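Local coordinates for protein ringhalexin (Hemachatus haemachatus, PDB 4ZQY) that inhibits the activation of coagulation factor X by factor VIIa, acting as an anticoagulant three-finger toxin of snake venom, and shows weak irreversible neurotoxicity, at residues L2-Y7 against R60-R65; I16-H21 against R40-T45. All blocks are in the same frame, centred on the assembly; numbering follows the deposited sequence.

From the N terminus, the chain enters interaction 1 at once with strand 2-7, turns through the first hairpin and comes back to the loop 16-21, the first half of interaction 2. Strand 23-29 leads out into the second hairpin, and the returning strand 39-43 carries 40-45, which closes interaction 2 through a disulfide. Only after strand 53-58 does the tail 60-65 return to strand 2-7 and close interaction 1, a loop that holds all of interaction 2. A hydrogen bond from Arg40 NE to Asn64 O joins the two contacts, while the disulfides Cys17-Cys42 and Cys3-Cys24, the latter linking strand 2-7 with strand 23-29, tie the two-stranded and three-stranded sheets together.

Interaction 1: L2-Y7 against R60-R65; sequences LCLSDY and RDKCNR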
loop_
_atom_site.group_PDB
_atom_site.type_symbol
_atom_site.label_atom_id
_atom_site.label_comp_id
_atom_site.label_asym_id
_atom_site.label_seq_id
_atom_site.Cartn_x
_atom_site.Cartn_y
_atom_site.Cartn_z
ATOM N N LEU A 2 -18.447 -2.969 5.770
ATOM C CA LEU A 2 -18.052 -4.322 6.100
ATOM C C LEU A 2 -16.629 -4.584 5.685
ATOM O O LEU A 2 -16.228 -4.270 4.566
ATOM C CB LEU A 2 -18.948 -5.341 5.403
ATOM C CG LEU A 2 -20.433 -5.460 5.706
ATOM C CD1 LEU A 2 -20.944 -6.665 4.976
ATOM C CD2 LEU A 2 -20.684 -5.577 7.190
ATOM N N CYS A 3 -15.860 -5.104 6.629
ATOM C CA CYS A 3 -14.461 -5.421 6.419
ATOM C C CYS A 3 -14.233 -6.883 6.709
ATOM O O CYS A 3 -15.078 -7.547 7.303
ATOM C CB CYS A 3 -13.566 -4.569 7.302
ATOM S SG CYS A 3 -13.702 -2.831 6.952
ATOM N N LEU A 4 -13.080 -7.372 6.272
ATOM C CA LEU A 4 -12.680 -8.736 6.532
ATOM C C LEU A 4 -11.869 -8.757 7.805
ATOM O O LEU A 4 -11.129 -7.815 8.094
ATOM C CB LEU A 4 -11.874 -9.289 5.370
ATOM C CG LEU A 4 -12.627 -9.433 4.056
ATOM C CD1 LEU A 4 -11.670 -9.915 2.986
ATOM C CD2 LEU A 4 -13.765 -10.417 4.246
ATOM N N SER A 5 -12.011 -9.830 8.572
ATOM C CA SER A 5 -11.216 -9.993 9.777
ATOM C C SER A 5 -10.122 -10.998 9.472
ATOM O O SER A 5 -9.012 -10.916 10.005
ATOM C CB SER A 5 -12.088 -10.479 10.919
ATOM O OG SER A 5 -13.138 -9.552 11.115
ATOM N N ASP A 6 -10.471 -11.963 8.621
ATOM C CA ASP A 6 -9.540 -12.975 8.162
ATOM C C ASP A 6 -9.951 -13.320 6.734
ATOM O O ASP A 6 -11.123 -13.180 6.373
ATOM C CB ASP A 6 -9.533 -14.204 9.068
ATOM C CG ASP A 6 -8.325 -15.089 8.815
ATOM O OD1 ASP A 6 -7.231 -14.734 9.303
ATOM O OD2 ASP A 6 -8.458 -16.119 8.115
ATOM N N TYR A 7 -8.991 -13.783 5.933
ATOM C CA TYR A 7 -9.280 -14.287 4.598
ATOM C C TYR A 7 -8.302 -15.404 4.214
ATOM O O TYR A 7 -7.109 -15.305 4.496
ATOM C CB TYR A 7 -9.267 -13.116 3.601
ATOM C CG TYR A 7 -9.491 -13.430 2.130
ATOM C CD1 TYR A 7 -10.766 -13.665 1.635
ATOM C CD2 TYR A 7 -8.431 -13.450 1.234
ATOM C CE1 TYR A 7 -10.976 -13.925 0.295
ATOM C CE2 TYR A 7 -8.630 -13.711 -0.107
ATOM C CZ TYR A 7 -9.902 -13.948 -0.572
ATOM O OH TYR A 7 -10.103 -14.203 -1.912
ATOM N N ARG A 60 -14.292 -0.135 0.446
ATOM C CA ARG A 60 -15.426 -0.872 -0.086
ATOM C C ARG A 60 -15.677 -2.095 0.791
ATOM O O ARG A 60 -14.810 -2.502 1.560
ATOM C CB ARG A 60 -15.175 -1.298 -1.540
ATOM C CG ARG A 60 -15.137 -0.162 -2.567
ATOM C CD ARG A 60 -14.907 -0.680 -4.006
ATOM N NE ARG A 60 -16.010 -1.469 -4.569
ATOM C CZ ARG A 60 -17.035 -0.970 -5.259
ATOM N NH1 ARG A 60 -17.123 0.333 -5.497
ATOM N NH2 ARG A 60 -17.976 -1.781 -5.725
ATOM N N ASP A 61 -16.872 -2.664 0.704
ATOM C CA ASP A 61 -17.221 -3.787 1.559
ATOM C C ASP A 61 -16.305 -4.978 1.296
ATOM O O ASP A 61 -16.230 -5.457 0.168
ATOM C CB ASP A 61 -18.680 -4.198 1.379
ATOM C CG ASP A 61 -19.636 -3.229 2.014
ATOM O OD1 ASP A 61 -19.176 -2.308 2.709
ATOM O OD2 ASP A 61 -20.853 -3.405 1.833
ATOM N N LYS A 62 -15.611 -5.439 2.333
ATOM C CA LYS A 62 -14.839 -6.683 2.274
ATOM C C LYS A 62 -13.716 -6.565 1.262
ATOM O O LYS A 62 -13.385 -7.528 0.565
ATOM C CB LYS A 62 -15.763 -7.880 1.977
ATOM C CG LYS A 62 -16.747 -8.129 3.103
ATOM C CD LYS A 62 -17.778 -9.224 2.877
ATOM C CE LYS A 62 -17.749 -9.890 1.526
ATOM N NZ LYS A 62 -18.819 -10.947 1.512
ATOM N N CYS A 63 -13.151 -5.363 1.186
ATOM C CA CYS A 63 -12.097 -5.055 0.231
ATOM C C CYS A 63 -10.679 -5.437 0.659
ATOM O O CYS A 63 -9.810 -5.648 -0.189
ATOM C CB CYS A 63 -12.146 -3.563 -0.092
ATOM S SG CYS A 63 -11.855 -2.501 1.352
ATOM N N ASN A 64 -10.424 -5.488 1.963
ATOM C CA ASN A 64 -9.067 -5.778 2.426
ATOM C C ASN A 64 -8.657 -7.253 2.355
ATOM O O ASN A 64 -8.489 -7.893 3.386
ATOM C CB ASN A 64 -8.853 -5.209 3.848
ATOM C CG ASN A 64 -9.916 -5.658 4.850
ATOM O OD1 ASN A 64 -11.084 -5.852 4.500
ATOM N ND2 ASN A 64 -9.522 -5.762 6.119
ATOM N N ARG A 65 -8.396 -7.776 1.164
ATOM C CA ARG A 65 -7.927 -9.151 1.099
ATOM C C ARG A 65 -6.486 -9.103 0.649
ATOM O O ARG A 65 -5.596 -9.334 1.453
ATOM C CB ARG A 65 -8.781 -10.021 0.163
ATOM C CG ARG A 65 -9.528 -9.281 -0.885
ATOM C CD ARG A 65 -10.324 -10.207 -1.780
ATOM N NE ARG A 65 -10.832 -9.438 -2.909
ATOM C CZ ARG A 65 -11.982 -8.771 -2.905
ATOM N NH1 ARG A 65 -12.771 -8.806 -1.838
ATOM N NH2 ARG A 65 -12.350 -8.087 -3.981
#
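Leu2 and Cys3 lie opposite Asp61 and Lys62, with CA atoms 4.6 Å apart for Leu2 and Asp61, and the type II turn from Arg60 to Cys63 presents Lys62 N to Leu2 O at 2.6 Å. Leu2 is gripped at its amide as well: Leu2 N reaches Asp61 OD1 at 3.2 Å, approaching from above the carboxylate plane. Further along, Asn64 sets its side-chain amide beside the backbone of Leu4 and serves both polar atoms of that residue. Its chi1 of 53° tucks CG between the backbone N and the carbonyl carbon, and this brings OD1 to Leu4 N at 3.1 Å, nearly straight (170°) and on a lone pair in the carbonyl plane. ND2 gives a looser bond to Leu4 O at 3.3 Å, tilted from both planes, and a further one to Phe25 O in strand 23-29. With OD1 accepting and ND2 donating, this bonding pattern is consistent with one orientation of the amide. The Leu4 side chain points into the contact, where CD2 rests on Lys62 CB and CG, the two chains crossing at about a right angle, while CD1 lies by the carbonyl oxygens of Lys62 and Asn64, with Arg65 CB at 4.0 Å. Beyond this stretch Lys62 bends away, and its NZ forms a salt bridge with Glu12. At the far end Arg65 lays CB over one face of the Tyr7 ring, a CH-pi contact of 3.8 Å to the centroid with the methylene displaced toward the rim by CD2 and CE2; Arg65 CD passes near CZ. Disulfides from Cys3 to Cys24 and from Cys63 to Cys58 hold the two segments to the rest of the core. A C-terminal tail folded back on the first strand, with an asparagine bonded to the backbone beside the disulfides, is characteristic of the three-finger toxin fold.

Interaction 2: I16-H21 against R40-T45; sequences ICPEGH and RGCAAT
Cys17 and Cys42 both turn SG away from the carbonyl carbon and beside the backbone N (chi1 -67° and -60°), and the two sulfurs, Cys17 SG and Cys42 SG, meet in a disulfide of 2.0 Å. Its chi3 of -83° turns the two CB-SG bonds roughly at right angles about the S-S bond, the usual angle for a disulfide, with a left-handed twist. Alongside it, Pro18 CD packs on Cys42 CB at 4.2 Å.

His21 swings its ring over the start of the loop after strand 39-43: CG lies beside its own backbone N, and CD2 comes to Ala44 N at 3.3 Å. Ala44 CB lies over one face, 4.0 Å from the ring centroid, a CH-pi contact shifted toward the rim near CD2 and NE2. Pro18 CG sits over the opposite face, so the imidazole is sandwiched between a proline ring and a methyl group. Its rotation is fixed by His21 ND1, which donates a fairly straight bond of 3.1 Å to Glu19 O; that oxygen lies in the imidazole plane, though ND1 stands above the plane of the carbonyl. Both residues belong to the type II turn from Pro18 to His21, closed by His21 N to Pro18 O.

With no hydrogen bond crossing between the two segments, a covalent link and apolar packing join them. The bond ties the loop between the first and second fingers to strand 39-43, as expected of the disulfide core of three-finger toxins, and under oxidising conditions it would not come apart as the surrounding weak contacts might.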
loop_
_atom_site.group_PDB
_atom_site.type_symbol
_atom_site.label_atom_id
_atom_site.label_comp_id
_atom_site.label_asym_id
_atom_site.label_seq_id
_atom_site.Cartn_x
_atom_site.Cartn_y
_atom_site.Cartn_z
ATOM N N ILE A 16 -18.855 -6.052 10.823
ATOM C CA ILE A 16 -19.500 -4.787 10.496
ATOM C C ILE A 16 -18.819 -3.626 11.251
ATOM O O ILE A 16 -18.603 -3.685 12.461
ATOM C CB ILE A 16 -21.024 -4.851 10.766
ATOM C CG1 ILE A 16 -21.702 -3.538 10.375
ATOM C CG2 ILE A 16 -21.340 -5.325 12.183
ATOM C CD1 ILE A 16 -23.191 -3.657 10.308
ATOM N N CYS A 17 -18.437 -2.591 10.517
ATOM C CA CYS A 17 -17.677 -1.491 11.091
ATOM C C CYS A 17 -18.502 -0.569 11.962
ATOM O O CYS A 17 -19.665 -0.315 11.666
ATOM C CB CYS A 17 -17.036 -0.669 9.978
ATOM S SG CYS A 17 -15.774 -1.538 9.092
ATOM N N PRO A 18 -17.899 -0.067 13.047
ATOM C CA PRO A 18 -18.531 0.954 13.887
ATOM C C PRO A 18 -18.998 2.150 13.068
ATOM O O PRO A 18 -18.529 2.331 11.943
ATOM C CB PRO A 18 -17.408 1.383 14.829
ATOM C CG PRO A 18 -16.477 0.231 14.890
ATOM C CD PRO A 18 -16.656 -0.592 13.638
ATOM N N GLU A 19 -19.885 2.967 13.633
ATOM C CA GLU A 19 -20.306 4.207 12.979
ATOM C C GLU A 19 -19.106 5.094 12.711
ATOM O O GLU A 19 -18.232 5.251 13.564
ATOM C CB GLU A 19 -21.325 4.973 13.828
ATOM C CG GLU A 19 -22.678 4.295 13.938
ATOM C CD GLU A 19 -23.664 5.095 14.766
ATOM O OE1 GLU A 19 -24.473 5.845 14.177
ATOM O OE2 GLU A 19 -23.636 4.965 16.007
ATOM N N GLY A 20 -19.069 5.656 11.508
ATOM C CA GLY A 20 -18.026 6.589 11.120
ATOM C C GLY A 20 -16.791 5.917 10.579
ATOM O O GLY A 20 -15.961 6.558 9.934
ATOM N N HIS A 21 -16.647 4.631 10.865
ATOM C CA HIS A 21 -15.540 3.854 10.336
ATOM C C HIS A 21 -15.950 3.295 8.983
ATOM O O HIS A 21 -16.787 2.397 8.913
ATOM C CB HIS A 21 -15.190 2.737 11.304
ATOM C CG HIS A 21 -14.654 3.225 12.609
ATOM N ND1 HIS A 21 -15.424 3.915 13.518
ATOM C CD2 HIS A 21 -13.434 3.084 13.179
ATOM C CE1 HIS A 21 -14.691 4.209 14.578
ATOM N NE2 HIS A 21 -13.481 3.711 14.401
ATOM N N ARG A 40 -6.175 -7.399 10.001
ATOM C CA ARG A 40 -7.283 -6.753 9.304
ATOM C C ARG A 40 -8.299 -6.165 10.264
ATOM O O ARG A 40 -8.379 -6.560 11.424
ATOM C CB ARG A 40 -8.000 -7.750 8.385
ATOM C CG ARG A 40 -7.189 -8.268 7.200
ATOM C CD ARG A 40 -8.042 -9.188 6.341
ATOM N NE ARG A 40 -7.316 -9.763 5.215
ATOM C CZ ARG A 40 -6.538 -10.838 5.293
ATOM N NH1 ARG A 40 -6.334 -11.414 6.470
ATOM N NH2 ARG A 40 -5.923 -11.303 4.205
ATOM N N GLY A 41 -9.052 -5.187 9.771
ATOM C CA GLY A 41 -10.086 -4.561 10.560
ATOM C C GLY A 41 -10.665 -3.315 9.937
ATOM O O GLY A 41 -10.421 -3.019 8.769
ATOM N N CYS A 42 -11.494 -2.628 10.718
ATOM C CA CYS A 42 -12.158 -1.401 10.295
ATOM C C CYS A 42 -11.342 -0.204 10.764
ATOM O O CYS A 42 -10.545 -0.318 11.688
ATOM C CB CYS A 42 -13.580 -1.331 10.856
ATOM S SG CYS A 42 -14.661 -2.683 10.334
ATOM N N ALA A 43 -11.553 0.946 10.135
ATOM C CA ALA A 43 -10.836 2.167 10.489
ATOM C C ALA A 43 -11.621 3.419 10.109
ATOM O O ALA A 43 -12.372 3.424 9.130
ATOM C CB ALA A 43 -9.483 2.184 9.820
ATOM N N ALA A 44 -11.468 4.473 10.901
ATOM C CA ALA A 44 -12.080 5.750 10.567
ATOM C C ALA A 44 -11.154 6.508 9.629
ATOM O O ALA A 44 -11.603 7.312 8.814
ATOM C CB ALA A 44 -12.340 6.555 11.810
ATOM N N THR A 45 -9.856 6.254 9.777
ATOM C CA THR A 45 -8.817 6.821 8.921
ATOM C C THR A 45 -7.769 5.748 8.642
ATOM O O THR A 45 -7.516 4.895 9.497
ATOM C CB THR A 45 -8.123 8.024 9.579
ATOM O OG1 THR A 45 -7.412 7.583 10.741
ATOM C CG2 THR A 45 -9.134 9.089 9.978
#